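Local structure of bifunctional GH43-CE protein (Bacteroides eggerthii, 6MLY) at residues F363-T374 / S399-Q407; S45-P53 / P482-A490. The protein probably hydrolyses beta-xylosidic bonds of xylan or its fragments through a family 43 glycoside hydrolase domain and carries a second, carbohydrate esterase domain. All coordinates share one frame; numbering follows the deposited sequence.

Contact 1: residues F363-T374 / S399-Q407; sequences FTQAKNILTQRT and SLFQRKYGQ
G406 O takes a bond from L400 N at 3.0 Å and has S399 OG beside it at 3.2 Å, a bond not settled. That hydroxyl oxygen packs at the edge of the F363 ring, 3.6 Å from CE2. F363 reaches from a type I turn into a cluster with F401 and Y405, its chi1 of -178° swinging CG away from the backbone N. Over one face of its ring sits Q407, with NE2 above the centre and CG at 4.3 Å from the centroid in a CH-pi contact. From the other side comes the edge of F401, an offset edge-to-face pair with planes 85° apart. F363 turns its own edge to Y405, CD2 standing 3.7 Å above the middle of the tyrosine ring. This is the concanavalin A-like beta sandwich: strand 488-491 runs between 370-373 and 395-401, and the 363-369 loop folds back over the sheet face that carries F401. There I369 CD1 touches F401 CE1 at 4.0 Å. On the opposite face, T374 CG2 and L400 CD2 meet loosely at 4.5 Å, both also touching strand 441-449 of the second sheet; T374 OG1 bonds to Y487 O.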
ATOM      1  N   PHE A 363      17.738  -4.215  -0.774  1.00 77.44           N
ATOM      2  CA  PHE A 363      17.074  -3.648   0.392  1.00 76.07           C
ATOM      3  C   PHE A 363      16.859  -4.738   1.457  1.00 76.50           C
ATOM      4  O   PHE A 363      17.000  -4.465   2.651  1.00 77.05           O
ATOM      5  CB  PHE A 363      15.757  -2.980  -0.014  1.00 74.28           C
ATOM      6  CG  PHE A 363      14.999  -2.325   1.114  1.00 72.35           C
ATOM      7  CD1 PHE A 363      15.661  -1.603   2.097  1.00 71.94           C
ATOM      8  CD2 PHE A 363      13.615  -2.409   1.180  1.00 71.49           C
ATOM      9  CE1 PHE A 363      14.959  -0.990   3.122  1.00 71.14           C
ATOM     10  CE2 PHE A 363      12.914  -1.800   2.209  1.00 70.70           C
ATOM     11  CZ  PHE A 363      13.587  -1.090   3.176  1.00 70.42           C
ATOM     12  N   THR A 364      16.551  -5.971   1.025  1.00 77.00           N
ATOM     13  CA  THR A 364      16.135  -7.048   1.937  1.00 76.77           C
ATOM     14  C   THR A 364      17.355  -7.750   2.555  1.00 77.91           C
ATOM     15  O   THR A 364      17.193  -8.615   3.429  1.00 77.52           O
ATOM     16  CB  THR A 364      15.198  -8.051   1.248  1.00 77.14           C
ATOM     17  OG1 THR A 364      15.959  -8.901   0.387  1.00 78.35           O
ATOM     18  CG2 THR A 364      14.084  -7.374   0.479  1.00 76.90           C
ATOM     19  N   GLN A 365      18.565  -7.378   2.108  1.00 78.90           N
ATOM     20  CA  GLN A 365      19.815  -7.843   2.726  1.00 79.26           C
ATOM     21  C   GLN A 365      20.404  -6.747   3.631  1.00 78.38           C
ATOM     22  O   GLN A 365      21.526  -6.893   4.130  1.00 78.74           O
ATOM     23  CB  GLN A 365      20.818  -8.276   1.652  1.00 79.78           C
ATOM     24  CG  GLN A 365      20.348  -9.448   0.798  1.00 80.45           C
ATOM     25  CD  GLN A 365      20.004 -10.674   1.611  1.00 80.21           C
ATOM     26  OE1 GLN A 365      18.885 -11.179   1.551  1.00 80.45           O
ATOM     27  NE2 GLN A 365      20.961 -11.159   2.389  1.00 78.85           N
ATOM     28  N   ALA A 366      19.646  -5.665   3.862  1.00 78.12           N
ATOM     29  CA  ALA A 366      20.074  -4.587   4.756  1.00 77.49           C
ATOM     30  C   ALA A 366      19.811  -4.986   6.217  1.00 76.78           C
ATOM     31  O   ALA A 366      18.823  -5.672   6.537  1.00 75.57           O
ATOM     32  CB  ALA A 366      19.376  -3.298   4.401  1.00 76.32           C
ATOM     33  N   LYS A 367      20.715  -4.539   7.095  1.00 76.98           N
ATOM     34  CA  LYS A 367      20.620  -4.769   8.522  1.00 76.16           C
ATOM     35  C   LYS A 367      19.980  -3.549   9.191  1.00 74.83           C
ATOM     36  O   LYS A 367      19.960  -2.457   8.626  1.00 75.44           O
ATOM     37  CB  LYS A 367      22.010  -5.045   9.102  1.00 77.34           C
ATOM     38  CG  LYS A 367      22.694  -6.297   8.566  1.00 78.86           C
ATOM     39  CD  LYS A 367      24.029  -6.589   9.216  1.00 79.95           C
ATOM     40  CE  LYS A 367      23.910  -7.162  10.615  1.00 79.26           C
ATOM     41  NZ  LYS A 367      23.454  -8.570  10.602  1.00 80.15           N
ATOM     42  N   ASN A 368      19.444  -3.774  10.393  1.00 73.74           N
ATOM     43  CA  ASN A 368      18.936  -2.735  11.286  1.00 71.69           C
ATOM     44  C   ASN A 368      17.733  -2.026  10.649  1.00 70.50           C
ATOM     45  O   ASN A 368      17.558  -0.819  10.809  1.00 70.02           O
ATOM     46  CB  ASN A 368      20.050  -1.775  11.718  1.00 72.05           C
ATOM     47  CG  ASN A 368      21.148  -2.482  12.487  1.00 72.41           C
ATOM     48  OD1 ASN A 368      21.622  -3.537  12.073  1.00 73.92           O
ATOM     49  ND2 ASN A 368      21.556  -1.920  13.614  1.00 72.07           N
ATOM     50  N   ILE A 369      16.895  -2.800   9.950  1.00 69.99           N
ATOM     51  CA  ILE A 369      15.564  -2.355   9.563  1.00 68.97           C
ATOM     52  C   ILE A 369      14.634  -2.611  10.761  1.00 68.41           C
ATOM     53  O   ILE A 369      14.445  -3.762  11.169  1.00 68.61           O
ATOM     54  CB  ILE A 369      15.090  -3.060   8.273  1.00 68.83           C
ATOM     55  CG1 ILE A 369      16.047  -2.812   7.103  1.00 68.48           C
ATOM     56  CG2 ILE A 369      13.665  -2.651   7.922  1.00 68.99           C
ATOM     57  CD1 ILE A 369      15.627  -3.474   5.808  1.00 67.95           C
ATOM     58  N   LEU A 370      14.080  -1.520  11.314  1.00 67.73           N
ATOM     59  CA  LEU A 370      13.273  -1.508  12.544  1.00 66.82           C
ATOM     60  C   LEU A 370      11.785  -1.477  12.171  1.00 66.32           C
ATOM     61  O   LEU A 370      11.406  -0.721  11.292  1.00 66.50           O
ATOM     62  CB  LEU A 370      13.667  -0.264  13.346  1.00 66.44           C
ATOM     63  CG  LEU A 370      13.083  -0.157  14.752  1.00 66.50           C
ATOM     64  CD1 LEU A 370      13.664  -1.224  15.671  1.00 66.71           C
ATOM     65  CD2 LEU A 370      13.312   1.231  15.330  1.00 66.61           C
ATOM     66  N   THR A 371      10.950  -2.284  12.843  1.00 65.38           N
ATOM     67  CA  THR A 371       9.582  -2.521  12.357  1.00 65.29           C
ATOM     68  C   THR A 371       8.547  -2.633  13.484  1.00 63.96           C
ATOM     69  O   THR A 371       8.847  -3.077  14.586  1.00 63.77           O
ATOM     70  CB  THR A 371       9.508  -3.812  11.533  1.00 66.27           C
ATOM     71  OG1 THR A 371       9.488  -4.902  12.453  1.00 66.53           O
ATOM     72  CG2 THR A 371      10.654  -3.964  10.557  1.00 67.41           C
ATOM     73  N   GLN A 372       7.317  -2.224  13.152  1.00 63.33           N
ATOM     74  CA  GLN A 372       6.087  -2.575  13.851  1.00 63.21           C
ATOM     75  C   GLN A 372       5.115  -3.172  12.825  1.00 63.93           C
ATOM     76  O   GLN A 372       5.367  -3.114  11.627  1.00 65.02           O
ATOM     77  CB  GLN A 372       5.462  -1.357  14.530  1.00 62.31           C
ATOM     78  CG  GLN A 372       6.365  -0.691  15.556  1.00 62.06           C
ATOM     79  CD  GLN A 372       5.618   0.236  16.484  1.00 62.10           C
ATOM     80  OE1 GLN A 372       4.406   0.134  16.663  1.00 62.57           O
ATOM     81  NE2 GLN A 372       6.347   1.142  17.111  1.00 62.00           N
ATOM     82  N   ARG A 373       4.006  -3.744  13.303  1.00 64.48           N
ATOM     83  CA  ARG A 373       2.987  -4.344  12.433  1.00 65.31           C
ATOM     84  C   ARG A 373       2.195  -3.218  11.749  1.00 65.80           C
ATOM     85  O   ARG A 373       2.183  -2.083  12.224  1.00 65.92           O
ATOM     86  CB  ARG A 373       2.072  -5.277  13.241  1.00 65.68           C
ATOM     87  CG  ARG A 373       2.761  -6.513  13.807  1.00 65.81           C
ATOM     88  CD  ARG A 373       1.856  -7.330  14.717  1.00 66.31           C
ATOM     89  NE  ARG A 373       2.487  -8.547  15.227  1.00 66.42           N
ATOM     90  CZ  ARG A 373       3.259  -8.614  16.311  1.00 65.69           C
ATOM     91  NH1 ARG A 373       3.339  -7.587  17.138  1.00 65.69           N
ATOM     92  NH2 ARG A 373       3.961  -9.704  16.560  1.00 65.90           N
ATOM     93  N   THR A 374       1.570  -3.530  10.611  1.00 66.79           N
ATOM     94  CA  THR A 374       0.490  -2.715  10.080  1.00 68.29           C
ATOM     95  C   THR A 374      -0.813  -3.189  10.721  1.00 69.26           C
ATOM     96  O   THR A 374      -0.905  -4.337  11.145  1.00 71.11           O
ATOM     97  CB  THR A 374       0.413  -2.786   8.551  1.00 68.57           C
ATOM     98  OG1 THR A 374       0.342  -4.154   8.155  1.00 70.09           O
ATOM     99  CG2 THR A 374       1.588  -2.114   7.873  1.00 68.45           C
ATOM    100  N   SER A 399       9.337   2.492   5.107  1.00 67.69           N
ATOM    101  CA  SER A 399       8.945   1.457   4.144  1.00 67.88           C
ATOM    102  C   SER A 399       7.697   0.707   4.624  1.00 68.04           C
ATOM    103  O   SER A 399       7.525   0.485   5.816  1.00 68.21           O
ATOM    104  CB  SER A 399      10.076   0.495   3.884  1.00 68.17           C
ATOM    105  OG  SER A 399       9.610  -0.673   3.216  1.00 68.68           O
ATOM    106  N   LEU A 400       6.830   0.352   3.669  1.00 68.25           N
ATOM    107  CA  LEU A 400       5.890  -0.745   3.814  1.00 68.70           C
ATOM    108  C   LEU A 400       6.593  -1.990   3.271  1.00 69.37           C
ATOM    109  O   LEU A 400       6.872  -2.068   2.075  1.00 70.56           O
ATOM    110  CB  LEU A 400       4.597  -0.438   3.051  1.00 69.00           C
ATOM    111  CG  LEU A 400       3.863   0.825   3.500  1.00 68.81           C
ATOM    112  CD1 LEU A 400       2.668   1.120   2.608  1.00 69.05           C
ATOM    113  CD2 LEU A 400       3.425   0.724   4.950  1.00 68.84           C
ATOM    114  N   PHE A 401       6.895  -2.934   4.175  1.00 69.72           N
ATOM    115  CA  PHE A 401       8.002  -3.863   3.989  1.00 70.54           C
ATOM    116  C   PHE A 401       7.511  -5.310   3.844  1.00 72.55           C
ATOM    117  O   PHE A 401       6.927  -5.877   4.767  1.00 72.50           O
ATOM    118  CB  PHE A 401       8.985  -3.729   5.154  1.00 70.29           C
ATOM    119  CG  PHE A 401      10.188  -4.631   5.057  1.00 70.77           C
ATOM    120  CD1 PHE A 401      11.284  -4.270   4.287  1.00 71.23           C
ATOM    121  CD2 PHE A 401      10.225  -5.840   5.738  1.00 70.81           C
ATOM    122  CE1 PHE A 401      12.389  -5.101   4.195  1.00 72.07           C
ATOM    123  CE2 PHE A 401      11.332  -6.670   5.650  1.00 71.44           C
ATOM    124  CZ  PHE A 401      12.412  -6.299   4.881  1.00 72.16           C
ATOM    125  N   GLN A 402       7.752  -5.876   2.655  1.00 74.92           N
ATOM    126  CA  GLN A 402       7.861  -7.320   2.445  1.00 76.69           C
ATOM    127  C   GLN A 402       8.755  -7.568   1.216  1.00 77.66           C
ATOM    128  O   GLN A 402       9.690  -6.806   0.983  1.00 78.40           O
ATOM    129  CB  GLN A 402       6.482  -7.975   2.343  1.00 78.71           C
ATOM    130  CG  GLN A 402       6.495  -9.428   2.808  1.00 79.96           C
ATOM    131  CD  GLN A 402       5.211 -10.148   2.496  1.00 81.79           C
ATOM    132  OE1 GLN A 402       4.129  -9.705   2.868  1.00 86.78           O
ATOM    133  NE2 GLN A 402       5.321 -11.276   1.816  1.00 82.71           N
ATOM    134  N   ARG A 403       8.497  -8.640   0.456  1.00 77.91           N
ATOM    135  CA  ARG A 403       9.250  -8.945  -0.754  1.00 79.02           C
ATOM    136  C   ARG A 403       8.916  -7.886  -1.804  1.00 78.38           C
ATOM    137  O   ARG A 403       9.809  -7.295  -2.399  1.00 79.28           O
ATOM    138  CB  ARG A 403       8.903 -10.340  -1.282  1.00 80.47           C
ATOM    139  CG  ARG A 403       9.564 -10.694  -2.606  1.00 81.87           C
ATOM    140  CD  ARG A 403       8.905 -11.897  -3.254  1.00 83.36           C
ATOM    141  NE  ARG A 403       9.721 -12.474  -4.316  1.00 84.90           N
ATOM    142  CZ  ARG A 403      10.607 -13.453  -4.150  1.00 86.24           C
ATOM    143  NH1 ARG A 403      10.770 -14.016  -2.963  1.00 86.73           N
ATOM    144  NH2 ARG A 403      11.326 -13.870  -5.177  1.00 85.69           N
ATOM    145  N   LYS A 404       7.609  -7.688  -2.006  1.00 78.91           N
ATOM    146  CA  LYS A 404       7.056  -6.627  -2.819  1.00 78.43           C
ATOM    147  C   LYS A 404       6.832  -5.402  -1.930  1.00 77.90           C
ATOM    148  O   LYS A 404       5.715  -5.149  -1.481  1.00 78.41           O
ATOM    149  CB  LYS A 404       5.765  -7.116  -3.479  1.00 79.16           C
ATOM    150  CG  LYS A 404       5.952  -8.339  -4.364  1.00 81.52           C
ATOM    151  CD  LYS A 404       4.839  -8.553  -5.358  1.00 83.52           C
ATOM    152  CE  LYS A 404       5.148  -9.665  -6.336  1.00 86.85           C
ATOM    153  NZ  LYS A 404       3.990  -9.944  -7.218  1.00 89.32           N
ATOM    154  N   TYR A 405       7.917  -4.653  -1.699  1.00 78.04           N
ATOM    155  CA  TYR A 405       7.969  -3.558  -0.726  1.00 77.49           C
ATOM    156  C   TYR A 405       7.710  -2.221  -1.423  1.00 78.00           C
ATOM    157  O   TYR A 405       7.620  -2.166  -2.646  1.00 80.39           O
ATOM    158  CB  TYR A 405       9.333  -3.517  -0.027  1.00 77.07           C
ATOM    159  CG  TYR A 405      10.521  -3.440  -0.952  1.00 78.19           C
ATOM    160  CD1 TYR A 405      11.247  -4.577  -1.269  1.00 79.04           C
ATOM    161  CD2 TYR A 405      10.927  -2.239  -1.514  1.00 78.46           C
ATOM    162  CE1 TYR A 405      12.341  -4.524  -2.117  1.00 79.54           C
ATOM    163  CE2 TYR A 405      12.021  -2.169  -2.363  1.00 78.75           C
ATOM    164  CZ  TYR A 405      12.732  -3.317  -2.666  1.00 79.48           C
ATOM    165  OH  TYR A 405      13.813  -3.279  -3.499  1.00 78.84           O
ATOM    166  N   GLY A 406       7.618  -1.157  -0.614  1.00 75.93           N
ATOM    167  CA  GLY A 406       7.574   0.224  -1.080  1.00 75.22           C
ATOM    168  C   GLY A 406       8.338   1.140  -0.142  1.00 74.61           C
ATOM    169  O   GLY A 406       8.078   1.144   1.049  1.00 73.95           O
ATOM    170  N   GLN A 407       9.276   1.919  -0.697  1.00 75.11           N
ATOM    171  CA  GLN A 407      10.144   2.823   0.065  1.00 73.59           C
ATOM    172  C   GLN A 407       9.706   4.273  -0.148  1.00 72.01           C
ATOM    173  O   GLN A 407       8.956   4.571  -1.067  1.00 71.20           O
ATOM    174  CB  GLN A 407      11.602   2.658  -0.366  1.00 74.54           C
ATOM    175  CG  GLN A 407      12.176   1.289  -0.032  1.00 75.61           C
ATOM    176  CD  GLN A 407      13.565   1.085  -0.588  1.00 76.28           C
ATOM    177  OE1 GLN A 407      13.806   1.224  -1.789  1.00 75.66           O
ATOM    178  NE2 GLN A 407      14.490   0.725   0.291  1.00 76.88           N
TER

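Contact 2: residues S45-P53 / P482-A490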
ATOM      1  N   SER A  45       1.132 -16.854  23.054  1.00 67.73           N
ATOM      2  CA  SER A  45       2.352 -16.818  22.245  1.00 67.14           C
ATOM      3  C   SER A  45       1.959 -16.695  20.768  1.00 67.88           C
ATOM      4  O   SER A  45       0.779 -16.737  20.423  1.00 68.21           O
ATOM      5  CB  SER A  45       3.217 -18.033  22.507  1.00 67.32           C
ATOM      6  OG  SER A  45       2.601 -19.212  22.015  1.00 68.33           O
ATOM      7  N   SER A  46       2.959 -16.540  19.899  1.00 68.13           N
ATOM      8  CA  SER A  46       2.715 -16.081  18.530  1.00 68.93           C
ATOM      9  C   SER A  46       3.936 -16.345  17.643  1.00 69.23           C
ATOM     10  O   SER A  46       5.024 -16.638  18.137  1.00 69.31           O
ATOM     11  CB  SER A  46       2.355 -14.623  18.551  1.00 68.46           C
ATOM     12  OG  SER A  46       1.585 -14.279  17.417  1.00 69.30           O
ATOM     13  N   THR A  47       3.731 -16.246  16.326  1.00 70.00           N
ATOM     14  CA  THR A  47       4.790 -16.410  15.326  1.00 70.89           C
ATOM     15  C   THR A  47       5.126 -15.049  14.697  1.00 70.31           C
ATOM     16  O   THR A  47       4.226 -14.297  14.298  1.00 70.18           O
ATOM     17  CB  THR A  47       4.385 -17.426  14.251  1.00 72.94           C
ATOM     18  OG1 THR A  47       4.112 -18.689  14.858  1.00 74.41           O
ATOM     19  CG2 THR A  47       5.452 -17.626  13.200  1.00 73.76           C
ATOM     20  N   THR A  48       6.432 -14.742  14.649  1.00 69.92           N
ATOM     21  CA  THR A  48       6.997 -13.614  13.901  1.00 69.20           C
ATOM     22  C   THR A  48       8.165 -14.077  13.019  1.00 69.58           C
ATOM     23  O   THR A  48       8.838 -13.242  12.411  1.00 69.78           O
ATOM     24  CB  THR A  48       7.486 -12.504  14.838  1.00 67.73           C
ATOM     25  OG1 THR A  48       8.538 -13.037  15.647  1.00 67.72           O
ATOM     26  CG2 THR A  48       6.375 -11.941  15.696  1.00 67.43           C
ATOM     27  N   MET A  49       8.392 -15.395  12.952  1.00 70.45           N
ATOM     28  CA  MET A  49       9.354 -16.014  12.044  1.00 70.85           C
ATOM     29  C   MET A  49      10.732 -15.360  12.221  1.00 69.99           C
ATOM     30  O   MET A  49      11.378 -15.542  13.258  1.00 70.92           O
ATOM     31  CB  MET A  49       8.868 -15.891  10.593  1.00 71.67           C
ATOM     32  CG  MET A  49       7.661 -16.755  10.294  1.00 73.39           C
ATOM     33  SD  MET A  49       6.681 -16.139   8.904  1.00 74.53           S
ATOM     34  CE  MET A  49       5.190 -17.112   9.116  1.00 75.91           C
ATOM     35  N   HIS A  50      11.133 -14.541  11.238  1.00 69.86           N
ATOM     36  CA  HIS A  50      12.514 -14.094  11.065  1.00 69.72           C
ATOM     37  C   HIS A  50      12.775 -12.776  11.804  1.00 68.58           C
ATOM     38  O   HIS A  50      13.863 -12.225  11.685  1.00 68.55           O
ATOM     39  CB  HIS A  50      12.842 -13.955   9.573  1.00 70.61           C
ATOM     40  CG  HIS A  50      11.896 -13.054   8.855  1.00 70.51           C
ATOM     41  ND1 HIS A  50      10.879 -13.541   8.066  1.00 71.34           N
ATOM     42  CD2 HIS A  50      11.769 -11.712   8.856  1.00 70.17           C
ATOM     43  CE1 HIS A  50      10.180 -12.540   7.588  1.00 71.27           C
ATOM     44  NE2 HIS A  50      10.706 -11.404   8.055  1.00 70.80           N
ATOM     45  N   MET A  51      11.789 -12.281  12.563  1.00 67.93           N
ATOM     46  CA  MET A  51      11.952 -11.062  13.351  1.00 67.16           C
ATOM     47  C   MET A  51      12.766 -11.352  14.620  1.00 66.48           C
ATOM     48  O   MET A  51      12.811 -12.476  15.109  1.00 67.14           O
ATOM     49  CB  MET A  51      10.599 -10.467  13.756  1.00 67.06           C
ATOM     50  CG  MET A  51       9.680 -10.168  12.590  1.00 67.52           C
ATOM     51  SD  MET A  51      10.426  -9.142  11.287  1.00 68.62           S
ATOM     52  CE  MET A  51      10.253  -7.516  12.016  1.00 68.35           C
ATOM     53  N   SER A  52      13.380 -10.290  15.147  1.00 65.72           N
ATOM     54  CA  SER A  52      14.197 -10.308  16.342  1.00 65.25           C
ATOM     55  C   SER A  52      13.838  -9.091  17.195  1.00 64.52           C
ATOM     56  O   SER A  52      14.014  -7.962  16.736  1.00 64.28           O
ATOM     57  CB  SER A  52      15.660 -10.317  15.969  1.00 66.24           C
ATOM     58  OG  SER A  52      16.481  -9.922  17.059  1.00 66.39           O
ATOM     59  N   PRO A  53      13.338  -9.305  18.425  1.00 63.68           N
ATOM     60  CA  PRO A  53      13.195 -10.593  19.090  1.00 63.57           C
ATOM     61  C   PRO A  53      12.062 -11.480  18.545  1.00 63.52           C
ATOM     62  O   PRO A  53      11.280 -11.037  17.684  1.00 63.04           O
ATOM     63  CB  PRO A  53      12.905 -10.216  20.551  1.00 63.07           C
ATOM     64  CG  PRO A  53      12.179  -8.910  20.444  1.00 63.03           C
ATOM     65  CD  PRO A  53      12.876  -8.213  19.296  1.00 63.47           C
ATOM     66  N   PRO A 482       8.015 -16.211   0.222  1.00 86.01           N
ATOM     67  CA  PRO A 482       8.230 -15.335   1.368  1.00 85.61           C
ATOM     68  C   PRO A 482       7.666 -13.936   1.125  1.00 87.28           C
ATOM     69  O   PRO A 482       7.278 -13.630  -0.001  1.00 88.91           O
ATOM     70  CB  PRO A 482       9.759 -15.281   1.554  1.00 85.12           C
ATOM     71  CG  PRO A 482      10.326 -15.891   0.300  1.00 86.44           C
ATOM     72  CD  PRO A 482       9.267 -16.866  -0.158  1.00 86.64           C
ATOM     73  N   HIS A 483       7.631 -13.076   2.159  1.00 88.86           N
ATOM     74  CA  HIS A 483       8.214 -13.304   3.476  1.00 87.76           C
ATOM     75  C   HIS A 483       7.253 -14.048   4.421  1.00 86.78           C
ATOM     76  O   HIS A 483       7.599 -14.264   5.589  1.00 87.59           O
ATOM     77  CB  HIS A 483       8.647 -11.964   4.104  1.00 88.49           C
ATOM     78  CG  HIS A 483       9.625 -11.172   3.296  1.00 90.44           C
ATOM     79  ND1 HIS A 483      10.516 -11.756   2.413  1.00 94.90           N
ATOM     80  CD2 HIS A 483       9.881  -9.845   3.260  1.00 90.55           C
ATOM     81  CE1 HIS A 483      11.261 -10.817   1.853  1.00 94.28           C
ATOM     82  NE2 HIS A 483      10.892  -9.635   2.358  1.00 90.31           N
ATOM     83  N   PHE A 484       6.054 -14.412   3.943  1.00 84.47           N
ATOM     84  CA  PHE A 484       5.076 -15.218   4.720  1.00 82.73           C
ATOM     85  C   PHE A 484       4.629 -14.449   5.975  1.00 80.57           C
ATOM     86  O   PHE A 484       4.242 -15.050   6.985  1.00 80.39           O
ATOM     87  CB  PHE A 484       5.677 -16.575   5.105  1.00 82.08           C
ATOM     88  CG  PHE A 484       4.701 -17.713   5.294  1.00 81.96           C
ATOM     89  CD1 PHE A 484       5.164 -19.021   5.326  1.00 82.70           C
ATOM     90  CD2 PHE A 484       3.334 -17.501   5.436  1.00 80.94           C
ATOM     91  CE1 PHE A 484       4.292 -20.084   5.505  1.00 83.46           C
ATOM     92  CE2 PHE A 484       2.463 -18.565   5.607  1.00 81.69           C
ATOM     93  CZ  PHE A 484       2.943 -19.854   5.642  1.00 82.90           C
ATOM     94  N   MET A 485       4.668 -13.116   5.885  1.00 78.62           N
ATOM     95  CA  MET A 485       4.418 -12.228   7.001  1.00 75.77           C
ATOM     96  C   MET A 485       3.589 -11.042   6.501  1.00 75.25           C
ATOM     97  O   MET A 485       3.538 -10.781   5.299  1.00 75.90           O
ATOM     98  CB  MET A 485       5.744 -11.732   7.581  1.00 74.35           C
ATOM     99  CG  MET A 485       5.610 -10.977   8.888  1.00 73.92           C
ATOM    100  SD  MET A 485       7.189 -10.289   9.425  1.00 74.02           S
ATOM    101  CE  MET A 485       8.094 -11.796   9.768  1.00 73.94           C
ATOM    102  N   GLY A 486       2.919 -10.359   7.434  1.00 74.68           N
ATOM    103  CA  GLY A 486       2.211  -9.124   7.154  1.00 74.67           C
ATOM    104  C   GLY A 486       3.176  -8.025   6.750  1.00 74.19           C
ATOM    105  O   GLY A 486       4.381  -8.097   7.034  1.00 75.97           O
ATOM    106  N   TYR A 487       2.645  -7.015   6.059  1.00 73.03           N
ATOM    107  CA  TYR A 487       3.408  -5.821   5.741  1.00 72.79           C
ATOM    108  C   TYR A 487       3.674  -5.070   7.048  1.00 70.12           C
ATOM    109  O   TYR A 487       2.764  -4.851   7.839  1.00 69.81           O
ATOM    110  CB  TYR A 487       2.676  -4.955   4.710  1.00 72.38           C
ATOM    111  CG  TYR A 487       2.950  -5.343   3.281  1.00 74.41           C
ATOM    112  CD1 TYR A 487       2.618  -6.600   2.808  1.00 75.32           C
ATOM    113  CD2 TYR A 487       3.549  -4.461   2.398  1.00 75.17           C
ATOM    114  CE1 TYR A 487       2.872  -6.975   1.500  1.00 76.48           C
ATOM    115  CE2 TYR A 487       3.805  -4.816   1.083  1.00 76.58           C
ATOM    116  CZ  TYR A 487       3.468  -6.079   0.632  1.00 76.63           C
ATOM    117  OH  TYR A 487       3.723  -6.436  -0.660  1.00 77.85           O
ATOM    118  N   ARG A 488       4.939  -4.705   7.257  1.00 69.63           N
ATOM    119  CA  ARG A 488       5.356  -3.952   8.420  1.00 68.64           C
ATOM    120  C   ARG A 488       5.827  -2.556   7.985  1.00 67.62           C
ATOM    121  O   ARG A 488       6.389  -2.387   6.901  1.00 67.76           O
ATOM    122  CB  ARG A 488       6.463  -4.717   9.150  1.00 69.78           C
ATOM    123  CG  ARG A 488       5.992  -5.965   9.884  1.00 70.56           C
ATOM    124  CD  ARG A 488       7.127  -6.635  10.643  1.00 71.59           C
ATOM    125  NE  ARG A 488       6.667  -7.616  11.622  1.00 72.34           N
ATOM    126  CZ  ARG A 488       6.507  -7.383  12.924  1.00 72.22           C
ATOM    127  NH1 ARG A 488       6.864  -6.222  13.447  1.00 72.03           N
ATOM    128  NH2 ARG A 488       5.987  -8.318  13.702  1.00 73.65           N
ATOM    129  N   PHE A 489       5.566  -1.565   8.842  1.00 66.66           N
ATOM    130  CA  PHE A 489       6.269  -0.298   8.811  1.00 65.82           C
ATOM    131  C   PHE A 489       7.740  -0.574   9.136  1.00 66.10           C
ATOM    132  O   PHE A 489       8.041  -1.469   9.915  1.00 65.94           O
ATOM    133  CB  PHE A 489       5.634   0.699   9.784  1.00 65.81           C
ATOM    134  CG  PHE A 489       4.229   1.101   9.419  1.00 66.40           C
ATOM    135  CD1 PHE A 489       3.978   1.820   8.262  1.00 66.72           C
ATOM    136  CD2 PHE A 489       3.156   0.761  10.225  1.00 66.80           C
ATOM    137  CE1 PHE A 489       2.684   2.187   7.920  1.00 67.46           C
ATOM    138  CE2 PHE A 489       1.864   1.128   9.882  1.00 67.07           C
ATOM    139  CZ  PHE A 489       1.628   1.835   8.729  1.00 67.34           C
ATOM    140  N   ALA A 490       8.644   0.191   8.518  1.00 65.81           N
ATOM    141  CA  ALA A 490      10.073  -0.090   8.577  1.00 66.19           C
ATOM    142  C   ALA A 490      10.877   1.215   8.520  1.00 66.30           C
ATOM    143  O   ALA A 490      10.795   1.948   7.529  1.00 66.93           O
ATOM    144  CB  ALA A 490      10.443  -1.014   7.441  1.00 66.19           C
TER
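A type II' turn, T48 to M51, closed by M51 N to T48 O at 3.1 Å, faces the loop at M485, with the CA atoms of T48 and M485 7.5 Å apart. M485 sends its methyl CE over one face of the H50 ring, toward the rim; the modelled approach is too tight to trust in detail. The edge of that ring points at the backbone of H483, whose O lies in the imidazole plane, 3.7 Å from CE1. M49 runs extended beyond CG and lays its CE over the F484 face, 4.2 Å from the centroid, with SD oblique to the ring: a Met-aromatic contact. M51 instead bends twice (chi2 -53°, chi3 -80°), which curls CE over a face of the R488 guanidinium and to within 3.5 Å of CD. R488 NE in turn makes a weak bond to M485 SD. Were H50 cut back to an alanine, G92 N would probably lose its ND1 partner and Y91 the ring it meets edge-to-face. Y91 also stacks on H483. Strand 51-52, from the family 43 catalytic region, pairs with 333-335 as an edge strand of the sandwich sheet, and M51 also touches Q333 and T371 of the neighbouring strands.

The two contacts have centres 10 Å apart and reach the same sheet; along the chain, contact 1 is nested inside the loop closed by contact 2. Y487 ties them together, its OH 2.5 Å from K404 O in a probable hydrogen bond. Y91, whose ring belongs to contact 2, also bonds through its hydroxyl to T364 O of contact 1. Contact 1 lies within the sandwich; contact 2 joins the sandwich to the catalytic region and comes nearer the active site. The F484 side chain is about 9 Å from that of D143, predicted to tune the catalytic acid, and about 4 Å from a bound 1,2-ethanediol, probably from the crystallisation liquor.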